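Local structure of SusD/RagB family nutrient-binding outer membrane lipoprotein (Bacteroides vulgatus, 4F7A) at residues G31-Y36 against Q249-G254; G41-W46 against A253-W258; H112-T117 against V166-T171; R195-A200 against L227-G232; A402-T407 against Q419-I424. The protein probably binds glycans, mucin O-glycans among them, at the outer membrane as a SusD-like lipoprotein with a TPR-like helical fold. All blocks are in the same frame, centred on the assembly; numbering follows the deposited sequence. Where two conformers were deposited one is given.

Contact 1. Residues G31-Y36 against Q249-G254; sequences GIYFNY and QNPLAG
A single direct hydrogen bond joins Asn35 to Gln249: ND2 of Asn35 donates to Gln249 O at 2.8 Å, bent to 154° and arriving from above the carbonyl plane. A water adds a second link, donating to Asn35 O and accepting from Gln249 N. Apolar contact centres on Pro251. With CG anti to the backbone N (chi1 -164°), Tyr33 carries its ring out to this proline, whose CD lies 3.7 Å from Tyr33 CD2; Pro251 CB is 3.7 Å from Asn35 CG. Leu252 CB and Asn250 OD1 sit at the edge of the Tyr33 ring, the former 3.4 Å from Tyr33 OH. Asn250 OD1 also caps helix 251-257, accepting from Leu252 N at 3.0 Å. A leucine in place of Asn35 would probably leave Gln249 O without this donor and Thr43 N without the OD1 it binds. The loop after helix 15-30 thus meets the first turn of helix 251-257, with Trp46 of helix 44-51 against Tyr33 and Pro251, and strand 329-332 touching Tyr33 and Asn250.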
# COMPACT_ATOMS: atom_id res chain seq x y z
N GLY A 31 -12.34 -3.67 6.65
CA GLY A 31 -12.02 -2.27 6.91
C GLY A 31 -10.59 -1.87 6.59
O GLY A 31 -10.24 -0.71 6.77
N ILE A 32 -9.76 -2.80 6.13
CA ILE A 32 -8.36 -2.48 5.77
C ILE A 32 -8.30 -1.77 4.38
O ILE A 32 -7.99 -0.59 4.32
CB ILE A 32 -7.46 -3.74 5.80
CG1 ILE A 32 -7.42 -4.33 7.22
CG2 ILE A 32 -6.02 -3.40 5.27
CD1 ILE A 32 -6.91 -5.81 7.28
N TYR A 33 -8.58 -2.52 3.30
CA TYR A 33 -8.88 -1.95 1.95
C TYR A 33 -10.37 -1.68 2.00
O TYR A 33 -11.22 -2.53 1.63
CB TYR A 33 -8.56 -2.98 0.88
CG TYR A 33 -8.44 -2.51 -0.57
CD1 TYR A 33 -7.32 -1.82 -1.03
CD2 TYR A 33 -9.40 -2.88 -1.50
CE1 TYR A 33 -7.18 -1.48 -2.37
CE2 TYR A 33 -9.26 -2.55 -2.83
CZ TYR A 33 -8.15 -1.86 -3.26
OH TYR A 33 -8.04 -1.56 -4.59
N PHE A 34 -10.65 -0.51 2.56
CA PHE A 34 -11.89 -0.26 3.28
C PHE A 34 -13.10 -0.44 2.39
O PHE A 34 -13.23 0.24 1.38
CB PHE A 34 -11.87 1.16 3.84
CG PHE A 34 -13.04 1.48 4.72
CD1 PHE A 34 -14.24 1.90 4.16
CD2 PHE A 34 -12.95 1.38 6.09
CE1 PHE A 34 -15.33 2.19 4.94
CE2 PHE A 34 -14.05 1.67 6.90
CZ PHE A 34 -15.23 2.08 6.33
N ASN A 35 -13.98 -1.35 2.77
CA ASN A 35 -15.30 -1.40 2.14
C ASN A 35 -16.34 -1.95 3.09
O ASN A 35 -17.18 -2.79 2.74
CB ASN A 35 -15.26 -2.15 0.81
CG ASN A 35 -16.29 -1.62 -0.18
OD1 ASN A 35 -16.68 -0.44 -0.13
ND2 ASN A 35 -16.71 -2.48 -1.11
N TYR A 36 -16.27 -1.44 4.31
CA TYR A 36 -17.16 -1.81 5.38
C TYR A 36 -18.37 -0.90 5.38
O TYR A 36 -18.24 0.33 5.41
CB TYR A 36 -16.43 -1.70 6.73
CG TYR A 36 -17.35 -1.80 7.93
CD1 TYR A 36 -17.95 -3.01 8.26
CD2 TYR A 36 -17.65 -0.69 8.69
CE1 TYR A 36 -18.84 -3.11 9.34
CE2 TYR A 36 -18.52 -0.78 9.77
CZ TYR A 36 -19.10 -1.99 10.09
OH TYR A 36 -19.95 -2.06 11.15
N GLN A 249 -17.09 -6.80 -1.09
CA GLN A 249 -16.97 -6.50 -2.52
C GLN A 249 -15.72 -5.66 -2.67
O GLN A 249 -15.43 -4.81 -1.82
CB GLN A 249 -18.20 -5.70 -2.99
CG GLN A 249 -19.56 -6.39 -2.77
CD GLN A 249 -19.79 -7.54 -3.70
OE1 GLN A 249 -20.38 -7.37 -4.77
NE2 GLN A 249 -19.32 -8.72 -3.32
N ASN A 250 -14.97 -5.88 -3.75
CA ASN A 250 -13.77 -5.13 -3.99
C ASN A 250 -14.15 -3.70 -4.43
O ASN A 250 -14.77 -3.51 -5.47
CB ASN A 250 -12.93 -5.82 -5.06
CG ASN A 250 -11.55 -5.22 -5.21
OD1 ASN A 250 -11.42 -4.00 -5.26
ND2 ASN A 250 -10.52 -6.07 -5.33
N PRO A 251 -13.77 -2.69 -3.64
CA PRO A 251 -14.26 -1.35 -3.95
C PRO A 251 -13.63 -0.74 -5.20
O PRO A 251 -14.22 0.15 -5.81
CB PRO A 251 -13.88 -0.54 -2.71
CG PRO A 251 -12.77 -1.26 -2.12
CD PRO A 251 -13.02 -2.71 -2.37
N LEU A 252 -12.45 -1.22 -5.60
CA LEU A 252 -11.83 -0.74 -6.83
C LEU A 252 -12.72 -1.05 -8.01
O LEU A 252 -12.87 -0.22 -8.91
CB LEU A 252 -10.43 -1.34 -7.02
CG LEU A 252 -9.63 -0.94 -8.26
CD1 LEU A 252 -9.32 0.56 -8.34
CD2 LEU A 252 -8.33 -1.76 -8.31
N ALA A 253 -13.34 -2.23 -8.00
CA ALA A 253 -14.24 -2.64 -9.05
C ALA A 253 -15.48 -1.78 -9.02
O ALA A 253 -16.04 -1.48 -10.08
CB ALA A 253 -14.61 -4.18 -8.93
N GLY A 254 -15.90 -1.35 -7.83
CA GLY A 254 -17.03 -0.44 -7.70
C GLY A 254 -16.78 0.91 -8.33
O GLY A 254 -17.62 1.40 -9.09
O HOH W 1 -7.84 -4.77 -5.34
O HOH W 2 -17.97 -4.73 1.07

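Contact 2. Residues G41-W46 against A253-W258; sequences GTTWPW and AGVAGW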
# COMPACT_ATOMS: atom_id res chain seq x y z
N GLY A 41 -23.81 2.48 2.92
CA GLY A 41 -23.43 1.97 1.63
C GLY A 41 -21.94 1.69 1.51
O GLY A 41 -21.17 1.81 2.47
N THR A 42 -21.56 1.30 0.31
CA THR A 42 -20.20 0.88 0.02
C THR A 42 -19.68 1.68 -1.16
O THR A 42 -20.41 2.51 -1.73
CB THR A 42 -20.16 -0.66 -0.29
OG1 THR A 42 -21.14 -0.98 -1.28
CG2 THR A 42 -20.42 -1.49 0.98
N THR A 43 -18.41 1.43 -1.51
CA THR A 43 -17.70 2.07 -2.62
C THR A 43 -17.34 3.54 -2.41
O THR A 43 -16.16 3.92 -2.52
CB THR A 43 -18.46 1.94 -3.96
OG1 THR A 43 -18.87 0.58 -4.15
CG2 THR A 43 -17.56 2.37 -5.13
N TRP A 44 -18.35 4.38 -2.15
CA TRP A 44 -18.12 5.82 -2.04
C TRP A 44 -17.16 6.22 -0.88
O TRP A 44 -16.35 7.12 -1.05
CB TRP A 44 -19.43 6.65 -2.08
CG TRP A 44 -20.30 6.50 -0.85
CD1 TRP A 44 -21.37 5.66 -0.68
CD2 TRP A 44 -20.15 7.22 0.38
NE1 TRP A 44 -21.88 5.81 0.59
CE2 TRP A 44 -21.16 6.76 1.26
CE3 TRP A 44 -19.25 8.20 0.83
CZ2 TRP A 44 -21.29 7.24 2.56
CZ3 TRP A 44 -19.40 8.69 2.13
CH2 TRP A 44 -20.41 8.20 2.98
N PRO A 45 -17.20 5.50 0.27
CA PRO A 45 -16.16 5.84 1.28
C PRO A 45 -14.75 5.48 0.85
O PRO A 45 -13.83 6.30 1.00
CB PRO A 45 -16.58 5.02 2.51
CG PRO A 45 -18.06 4.88 2.32
CD PRO A 45 -18.18 4.58 0.85
N TRP A 46 -14.58 4.30 0.26
CA TRP A 46 -13.27 3.88 -0.21
C TRP A 46 -12.70 4.85 -1.24
O TRP A 46 -11.48 5.06 -1.29
CB TRP A 46 -13.32 2.46 -0.78
CG TRP A 46 -12.00 1.98 -1.24
CD1 TRP A 46 -11.00 1.44 -0.47
CD2 TRP A 46 -11.47 2.07 -2.57
NE1 TRP A 46 -9.92 1.16 -1.24
CE2 TRP A 46 -10.17 1.52 -2.54
CE3 TRP A 46 -11.99 2.49 -3.80
CZ2 TRP A 46 -9.36 1.44 -3.68
CZ3 TRP A 46 -11.18 2.38 -4.95
CH2 TRP A 46 -9.87 1.88 -4.87
N ALA A 253 -13.34 -2.23 -8.00
CA ALA A 253 -14.24 -2.64 -9.05
C ALA A 253 -15.48 -1.78 -9.02
O ALA A 253 -16.04 -1.48 -10.08
CB ALA A 253 -14.61 -4.18 -8.93
N GLY A 254 -15.90 -1.35 -7.83
CA GLY A 254 -17.03 -0.44 -7.70
C GLY A 254 -16.78 0.91 -8.33
O GLY A 254 -17.62 1.40 -9.09
N VAL A 255 -15.62 1.52 -8.03
CA VAL A 255 -15.22 2.79 -8.65
C VAL A 255 -14.99 2.63 -10.16
O VAL A 255 -15.34 3.53 -10.94
CB VAL A 255 -14.00 3.42 -7.94
CG1 VAL A 255 -13.59 4.75 -8.57
CG2 VAL A 255 -14.31 3.60 -6.43
N ALA A 256 -14.46 1.49 -10.58
CA ALA A 256 -14.33 1.18 -12.01
C ALA A 256 -15.70 1.16 -12.68
O ALA A 256 -15.86 1.62 -13.82
CB ALA A 256 -13.63 -0.11 -12.24
N GLY A 257 -16.70 0.63 -11.96
CA GLY A 257 -18.07 0.59 -12.46
C GLY A 257 -18.66 1.97 -12.66
O GLY A 257 -19.53 2.14 -13.49
N TRP A 258 -18.18 2.96 -11.91
CA TRP A 258 -18.58 4.35 -12.14
C TRP A 258 -17.80 5.03 -13.28
O TRP A 258 -18.05 6.19 -13.58
CB TRP A 258 -18.36 5.18 -10.89
CG TRP A 258 -19.13 4.75 -9.70
CD1 TRP A 258 -20.25 3.96 -9.67
CD2 TRP A 258 -18.89 5.16 -8.35
NE1 TRP A 258 -20.70 3.84 -8.37
CE2 TRP A 258 -19.88 4.56 -7.54
CE3 TRP A 258 -17.93 5.98 -7.74
CZ2 TRP A 258 -19.93 4.75 -6.16
CZ3 TRP A 258 -17.98 6.16 -6.37
CH2 TRP A 258 -18.99 5.56 -5.60
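The indole of Trp258 receives Thr43 CG2 over one face, in a CH-pi contact 3.8 Å from the centroid of the six-membered ring and 24° off its normal. The same face also looks onto Gly254 O and Val255 CA, while Pro45 CD lies over a face of Trp44. Trp44 meets the Trp258 indole at its edge, where Trp44 CB lies 3.7 Å from Trp258 CH2. Trp46 takes Val255 at its edge: Val255 CG2 stands in the ring plane, 3.7 Å from Trp46 CZ3, and the two side chains cross at about a right angle. With CG2 of Thr43 anti to the backbone N (OG1 at chi1 -48°), the methyl reaches between Trp258 and the helix backbone, and it also packs 3.6 Å from Gly254 C. Gly254 permits this approach, since a beta carbon there would run into Thr43 OG1. No hydrogen bond spans the two segments; the indole nitrogen of Trp44 is instead bound by Glu40 O. The start of helix 44-51 is thereby laid against helix 251-257 and the residue that follows it. Val255 and Trp258 also touch Gln47, the next residue of helix 44-51, while Trp44 rests on Tyr88 of helix 84-104.

Contact 3. Residues H112-T117 against V166-T171; sequences HFYGAT and VDALDT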
# COMPACT_ATOMS: atom_id res chain seq x y z
N HIS A 112 -4.77 -18.06 19.38
CA HIS A 112 -4.76 -17.89 17.93
C HIS A 112 -5.54 -16.66 17.46
O HIS A 112 -5.06 -15.92 16.59
CB HIS A 112 -5.19 -19.16 17.19
CG HIS A 112 -6.57 -19.66 17.52
ND1 HIS A 112 -7.15 -19.54 18.77
CD2 HIS A 112 -7.46 -20.36 16.77
CE1 HIS A 112 -8.34 -20.12 18.76
NE2 HIS A 112 -8.56 -20.62 17.56
N PHE A 113 -6.72 -16.42 18.04
CA PHE A 113 -7.52 -15.23 17.67
C PHE A 113 -6.84 -13.95 18.14
O PHE A 113 -6.92 -12.91 17.49
CB PHE A 113 -8.92 -15.29 18.29
CG PHE A 113 -9.92 -16.18 17.54
CD1 PHE A 113 -9.51 -17.28 16.77
CD2 PHE A 113 -11.29 -15.96 17.70
CE1 PHE A 113 -10.44 -18.10 16.15
CE2 PHE A 113 -12.24 -16.77 17.07
CZ PHE A 113 -11.81 -17.85 16.29
N TYR A 114 -6.20 -14.02 19.31
CA TYR A 114 -5.38 -12.91 19.84
C TYR A 114 -4.24 -12.59 18.87
O TYR A 114 -4.09 -11.45 18.44
CB TYR A 114 -4.81 -13.29 21.21
CG TYR A 114 -3.83 -12.28 21.78
CD1 TYR A 114 -4.15 -10.92 21.89
CD2 TYR A 114 -2.58 -12.68 22.24
CE1 TYR A 114 -3.23 -9.99 22.44
CE2 TYR A 114 -1.67 -11.77 22.77
CZ TYR A 114 -1.99 -10.43 22.85
OH TYR A 114 -1.08 -9.55 23.40
N GLY A 115 -3.48 -13.60 18.48
CA GLY A 115 -2.42 -13.40 17.48
C GLY A 115 -2.91 -12.77 16.18
O GLY A 115 -2.34 -11.81 15.69
N ALA A 116 -3.99 -13.33 15.63
CA ALA A 116 -4.57 -12.82 14.40
C ALA A 116 -5.05 -11.36 14.53
O ALA A 116 -4.87 -10.56 13.62
CB ALA A 116 -5.75 -13.75 13.95
N THR A 117 -5.67 -11.03 15.65
CA THR A 117 -6.11 -9.68 15.93
C THR A 117 -4.95 -8.72 15.84
O THR A 117 -5.05 -7.68 15.20
CB THR A 117 -6.74 -9.54 17.33
OG1 THR A 117 -7.95 -10.26 17.38
CG2 THR A 117 -7.03 -8.06 17.65
N VAL A 166 3.21 -13.51 17.01
CA VAL A 166 3.89 -14.76 16.60
C VAL A 166 4.13 -15.67 17.82
O VAL A 166 4.02 -16.90 17.71
CB VAL A 166 5.19 -14.54 15.76
CG1 VAL A 166 4.90 -13.74 14.45
CG2 VAL A 166 6.30 -13.86 16.54
N ASP A 167 4.38 -15.08 18.98
CA ASP A 167 4.50 -15.85 20.23
C ASP A 167 3.18 -16.57 20.55
O ASP A 167 3.17 -17.76 20.84
CB ASP A 167 4.88 -14.93 21.39
CG ASP A 167 6.36 -14.60 21.44
OD1 ASP A 167 7.12 -15.13 20.60
OD2 ASP A 167 6.75 -13.80 22.32
N ALA A 168 2.08 -15.82 20.51
CA ALA A 168 0.75 -16.37 20.83
C ALA A 168 0.37 -17.53 19.90
O ALA A 168 -0.08 -18.58 20.35
CB ALA A 168 -0.31 -15.27 20.77
N LEU A 169 0.58 -17.35 18.60
CA LEU A 169 0.22 -18.37 17.61
C LEU A 169 1.12 -19.59 17.71
O LEU A 169 0.65 -20.73 17.60
CB LEU A 169 0.24 -17.80 16.20
CG LEU A 169 -0.97 -16.91 15.87
CD1 LEU A 169 -0.60 -15.75 14.96
CD2 LEU A 169 -2.12 -17.70 15.28
N ASP A 170 2.41 -19.37 17.96
CA ASP A 170 3.33 -20.49 18.18
C ASP A 170 2.98 -21.25 19.47
O ASP A 170 2.93 -22.49 19.48
CB ASP A 170 4.77 -19.97 18.21
CG ASP A 170 5.77 -21.06 18.51
OD1 ASP A 170 5.82 -22.02 17.74
OD2 ASP A 170 6.47 -20.95 19.53
N THR A 171 2.70 -20.53 20.55
CA THR A 171 2.20 -21.19 21.77
C THR A 171 0.92 -21.98 21.53
O THR A 171 0.78 -23.12 21.99
CB THR A 171 1.97 -20.19 22.89
OG1 THR A 171 3.21 -19.54 23.16
CG2 THR A 171 1.50 -20.90 24.18
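Leu169 carries its CG anti to the carbonyl carbon (chi1 -76°), which sends both methyls across to the backbone of residues 112-116, whereas Tyr114 has CG anti to its own N (chi1 174°), bringing the ring to Ala168. The two branches of Leu169 divide the facing helix between them. CD2 lies 3.7 Å from His112 O and 3.9 Å from His112 CB; CD1 rests 3.9 Å from Gly115 CA. Gly115 makes room for the leucine, because a beta carbon at this position would collide with Leu169 CG. On the other flank Ala168 CB approaches the Tyr114 ring obliquely, 3.7 Å from CD2. The small residues Gly115 and Ala168 bring the helices close: the axes of the two short segments pass 7.8 Å apart, and they run nearly antiparallel, at 154°. No hydrogen bond crosses between them, so the contact rests on packing. It is a pairing of helices 111-132 and 151-174 within the all-helical, TPR-like part of the fold. Around it, His112 stacks on Tyr172, Tyr114 leans on helix 84-104, Ala116 on Phe25 of helix 15-30, and Leu169 on Ile197 of helix 193-210.

Contact 4. Residues R195-A200 against L227-G232; sequences RWIKFA and LENSYG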
# COMPACT_ATOMS: atom_id res chain seq x y z
N ARG A 195 -0.03 -20.07 8.81
CA ARG A 195 -0.13 -19.05 7.77
C ARG A 195 -0.28 -17.64 8.31
O ARG A 195 0.22 -16.69 7.72
CB ARG A 195 -1.26 -19.39 6.80
CG ARG A 195 -0.97 -20.61 5.91
CD ARG A 195 -0.28 -20.25 4.61
NE ARG A 195 -1.20 -19.59 3.69
CZ ARG A 195 -2.06 -20.21 2.88
NH1 ARG A 195 -2.11 -21.53 2.82
NH2 ARG A 195 -2.86 -19.50 2.11
N TRP A 196 -0.93 -17.49 9.45
CA TRP A 196 -0.96 -16.20 10.15
C TRP A 196 0.43 -15.76 10.59
O TRP A 196 0.78 -14.60 10.46
CB TRP A 196 -1.91 -16.26 11.36
CG TRP A 196 -3.35 -16.08 10.98
CD1 TRP A 196 -4.27 -17.07 10.80
CD2 TRP A 196 -4.04 -14.85 10.74
NE1 TRP A 196 -5.49 -16.53 10.45
CE2 TRP A 196 -5.37 -15.17 10.42
CE3 TRP A 196 -3.65 -13.50 10.76
CZ2 TRP A 196 -6.33 -14.19 10.14
CZ3 TRP A 196 -4.60 -12.53 10.46
CH2 TRP A 196 -5.93 -12.89 10.14
N ILE A 197 1.24 -16.69 11.09
CA ILE A 197 2.60 -16.36 11.48
C ILE A 197 3.44 -15.96 10.27
O ILE A 197 4.21 -14.98 10.31
CB ILE A 197 3.30 -17.51 12.25
CG1 ILE A 197 2.52 -17.85 13.53
CG2 ILE A 197 4.77 -17.11 12.57
CD1 ILE A 197 3.09 -19.08 14.35
N LYS A 198 3.27 -16.68 9.15
CA LYS A 198 3.93 -16.30 7.88
C LYS A 198 3.54 -14.91 7.39
O LYS A 198 4.39 -14.13 6.92
CB LYS A 198 3.65 -17.38 6.84
CG LYS A 198 4.44 -17.28 5.58
CD LYS A 198 4.05 -18.35 4.57
CE LYS A 198 4.24 -19.75 5.08
NZ LYS A 198 4.28 -20.74 3.94
N PHE A 199 2.26 -14.58 7.51
CA PHE A 199 1.75 -13.22 7.29
C PHE A 199 2.50 -12.22 8.21
O PHE A 199 3.09 -11.25 7.72
CB PHE A 199 0.21 -13.25 7.54
CG PHE A 199 -0.52 -11.91 7.40
CD1 PHE A 199 0.10 -10.75 6.97
CD2 PHE A 199 -1.86 -11.87 7.70
CE1 PHE A 199 -0.62 -9.57 6.87
CE2 PHE A 199 -2.60 -10.69 7.59
CZ PHE A 199 -1.98 -9.54 7.19
N ALA A 200 2.53 -12.48 9.51
CA ALA A 200 3.25 -11.61 10.45
C ALA A 200 4.73 -11.45 10.09
O ALA A 200 5.28 -10.35 10.17
CB ALA A 200 3.14 -12.16 11.89
N LEU A 227 13.10 -13.09 8.80
CA LEU A 227 13.63 -14.09 7.88
C LEU A 227 14.24 -15.32 8.57
O LEU A 227 14.57 -16.28 7.89
CB LEU A 227 14.60 -13.44 6.90
CG LEU A 227 13.91 -12.53 5.88
CD1 LEU A 227 14.93 -11.62 5.15
CD2 LEU A 227 13.10 -13.41 4.88
N GLU A 228 14.37 -15.31 9.90
CA GLU A 228 14.81 -16.51 10.62
C GLU A 228 13.67 -17.22 11.33
O GLU A 228 13.83 -18.33 11.78
CB GLU A 228 15.90 -16.16 11.63
CG GLU A 228 17.18 -15.74 10.95
CD GLU A 228 18.36 -15.65 11.89
OE1 GLU A 228 18.16 -15.24 13.07
OE2 GLU A 228 19.47 -15.99 11.43
N ASN A 229 12.52 -16.58 11.46
CA ASN A 229 11.41 -17.25 12.12
C ASN A 229 11.09 -18.54 11.36
O ASN A 229 10.98 -18.53 10.12
CB ASN A 229 10.22 -16.30 12.24
CG ASN A 229 9.03 -16.94 12.98
OD1 ASN A 229 8.38 -17.81 12.45
ND2 ASN A 229 8.76 -16.48 14.20
N SER A 230 10.96 -19.64 12.09
CA SER A 230 10.85 -20.96 11.47
C SER A 230 9.57 -21.15 10.64
O SER A 230 9.51 -22.05 9.83
CB SER A 230 10.94 -22.05 12.54
OG SER A 230 9.84 -21.92 13.42
N TYR A 231 8.53 -20.32 10.85
CA TYR A 231 7.29 -20.46 10.09
C TYR A 231 7.38 -19.92 8.65
O TYR A 231 6.51 -20.19 7.84
CB TYR A 231 6.09 -19.85 10.83
CG TYR A 231 5.72 -20.63 12.06
CD1 TYR A 231 6.31 -20.35 13.28
CD2 TYR A 231 4.79 -21.69 12.00
CE1 TYR A 231 5.98 -21.08 14.41
CE2 TYR A 231 4.47 -22.42 13.14
CZ TYR A 231 5.08 -22.11 14.34
OH TYR A 231 4.79 -22.81 15.50
N GLY A 232 8.43 -19.16 8.35
CA GLY A 232 8.71 -18.73 6.98
C GLY A 232 8.03 -17.42 6.62
O GLY A 232 7.36 -16.83 7.46
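The backbones come nearest at Lys198 and Gly232, where Lys198 CA makes a CA-H...O contact of 3.5 Å with Gly232 O, beside the type I turn from Asn229 to Gly232. Among the side chains, Ile197 against Tyr231 carries the contact. Ile197 CD1 sits over the centre of the Tyr231 ring, 3.5 Å from its centroid and only 8° off the normal, a CH-pi contact. CG1 of Ile197 is anti to the carbonyl carbon (chi1 -60°), which leaves CG2 against Tyr231 CB at 3.5 Å and Asn229 OD1 at 3.7 Å. Lys198 runs along the turn, with CG 3.5 Å from Gly232 O and CE 3.6 Å from Tyr231 O, before its amine reaches a salt bridge with Glu239. Tyr231 OH is bound by Asp170 of helix 151-174. Replacing Tyr231 with alanine would probably deprive Asp170 of this hydroxyl and uncover the CD1 methyl of Ile197. Within the turn, Asn229 OD1 accepts from Tyr231 N at 3.0 Å with an angle of 160°, and Asn201 ND2 donates to the same oxygen. The pattern is an Asx turn coupled to a type I beta turn, seated against helix 193-210 just beyond helix 216-228.

Contact 5. Residues A402-T407 against Q419-I424; sequences ALITTT and QLEKII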
# COMPACT_ATOMS: atom_id res chain seq x y z
N ALA A 402 10.43 10.59 -20.33
CA ALA A 402 10.46 9.51 -19.31
C ALA A 402 11.56 9.78 -18.31
O ALA A 402 12.73 10.01 -18.66
CB ALA A 402 10.68 8.13 -19.95
N LEU A 403 11.18 9.77 -17.04
CA LEU A 403 12.17 9.93 -15.99
C LEU A 403 12.91 8.64 -15.65
O LEU A 403 14.04 8.68 -15.17
CB LEU A 403 11.51 10.45 -14.73
CG LEU A 403 10.78 11.79 -14.79
CD1 LEU A 403 10.35 12.15 -13.36
CD2 LEU A 403 11.66 12.90 -15.41
N ILE A 404 12.27 7.50 -15.90
CA ILE A 404 12.86 6.19 -15.59
C ILE A 404 13.63 5.69 -16.81
O ILE A 404 13.06 5.59 -17.89
CB ILE A 404 11.78 5.17 -15.18
CG1 ILE A 404 10.91 5.72 -14.02
CG2 ILE A 404 12.44 3.86 -14.80
CD1 ILE A 404 9.51 5.02 -13.80
N THR A 405 14.92 5.43 -16.63
CA THR A 405 15.76 4.92 -17.69
C THR A 405 16.28 3.49 -17.43
O THR A 405 16.88 2.88 -18.32
CB THR A 405 16.94 5.86 -17.94
OG1 THR A 405 17.71 5.97 -16.73
CG2 THR A 405 16.42 7.25 -18.40
N THR A 406 16.03 2.93 -16.26
CA THR A 406 16.57 1.61 -15.94
C THR A 406 15.75 0.52 -16.62
O THR A 406 14.55 0.65 -16.77
CB THR A 406 16.70 1.41 -14.41
OG1 THR A 406 17.59 0.32 -14.17
CG2 THR A 406 15.35 1.17 -13.74
N THR A 407 16.41 -0.57 -17.01
CA THR A 407 15.78 -1.70 -17.71
C THR A 407 15.31 -2.76 -16.71
O THR A 407 15.65 -2.67 -15.51
CB THR A 407 16.79 -2.37 -18.65
OG1 THR A 407 17.84 -2.93 -17.86
CG2 THR A 407 17.40 -1.35 -19.66
N GLN A 419 20.45 -0.65 -8.70
CA GLN A 419 19.90 -1.95 -8.34
C GLN A 419 18.69 -1.81 -7.43
O GLN A 419 17.68 -2.50 -7.62
CB GLN A 419 20.94 -2.84 -7.65
CG GLN A 419 22.11 -3.25 -8.50
CD GLN A 419 23.13 -3.98 -7.63
OE1 GLN A 419 23.60 -3.45 -6.62
NE2 GLN A 419 23.39 -5.17 -7.95
N LEU A 420 18.78 -0.94 -6.44
CA LEU A 420 17.65 -0.67 -5.58
C LEU A 420 16.48 -0.12 -6.43
O LEU A 420 15.35 -0.52 -6.25
CB LEU A 420 17.99 0.30 -4.47
CG LEU A 420 16.86 0.63 -3.51
CD1 LEU A 420 16.30 -0.62 -2.82
CD2 LEU A 420 17.35 1.69 -2.43
N GLU A 421 16.78 0.77 -7.35
CA GLU A 421 15.74 1.32 -8.22
C GLU A 421 15.00 0.22 -8.98
O GLU A 421 13.78 0.25 -9.05
CB GLU A 421 16.31 2.34 -9.19
CG GLU A 421 15.25 2.94 -10.10
CD GLU A 421 15.81 4.01 -11.08
OE1 GLU A 421 17.06 4.22 -11.13
OE2 GLU A 421 14.98 4.60 -11.82
N LYS A 422 15.73 -0.75 -9.52
CA LYS A 422 15.11 -1.89 -10.22
C LYS A 422 14.21 -2.68 -9.28
O LYS A 422 13.07 -2.99 -9.60
CB LYS A 422 16.18 -2.80 -10.84
CG LYS A 422 16.99 -2.14 -11.99
CD LYS A 422 18.08 -3.07 -12.47
CE LYS A 422 18.94 -2.46 -13.54
NZ LYS A 422 18.30 -2.40 -14.89
N ILE A 423 14.72 -2.96 -8.09
CA ILE A 423 13.97 -3.72 -7.09
C ILE A 423 12.68 -3.01 -6.76
O ILE A 423 11.61 -3.61 -6.81
CB ILE A 423 14.82 -3.95 -5.81
CG1 ILE A 423 15.95 -4.94 -6.09
CG2 ILE A 423 13.93 -4.44 -4.62
CD1 ILE A 423 17.05 -4.96 -4.98
N ILE A 424 12.76 -1.72 -6.45
CA ILE A 424 11.56 -0.98 -6.04
C ILE A 424 10.61 -0.78 -7.22
O ILE A 424 9.41 -0.83 -7.06
CB ILE A 424 11.90 0.38 -5.39
CG1 ILE A 424 12.83 0.19 -4.18
CG2 ILE A 424 10.64 1.11 -4.98
CD1 ILE A 424 12.27 -0.63 -3.06
O HOH W 3 16.09 5.36 -14.09
O HOH W 4 19.38 -0.21 -16.70
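A loop-to-helix contact ties the segment 402-407, in the long connection after helix 356-371, to helix 416-431 through the amine of Lys422. Lys422 NZ donates to Thr407 O at 2.7 Å, from above the carbonyl plane, and to Thr406 OG1 at 2.9 Å. The lysine chain runs extended as far as CE and then bends at its last torsion (chi4 -75°), a turn that brings NZ within bonding distance of both oxygens. Asn409 O accepts from the same amine, and a water accepts from Lys422 NZ at 3.0 Å and from Thr407 N. Several oxygens therefore surround a buried ammonium group, probably easing the cost of keeping its charge inside the protein. The loop is thus wrapped back onto the helix it leads into, with only eleven residues between the two segments. Glu418 OE2, one turn before Lys422, is hydrogen-bonded to Thr406 OG1, so that hydroxyl links two residues of one helix. Beside it, Glu421 slides past Thr406 in the opposite direction, its CD 3.9 Å from Thr406 CG2. The extended Glu421 chain ends at a water, which donates to OE2 at 2.6 Å and accepts from Thr405 N at 2.8 Å. Ile404 packs on helix 265-273.

Contacts 1 and 2 form one continuous patch, their centres 7 Å apart: both use helix 251-257 and share Ala253 and Gly254. They close a span of more than 200 residues, within which contacts 3 and 4 follow one another in sequence. Those two also touch, with centres 12 Å apart, as helices 151-174 and 193-210 are successive and pack on each other. Contact 5 comes later along the chain, across the chain's centre from contacts 1 and 3, and its centre is about 31 Å from that of contact 1. Contacts 1 and 2 thus bring the early chain onto helix 251-257, contacts 3 and 4 knit helices of the TPR-like region, and contact 5 ties a loop to its following helix.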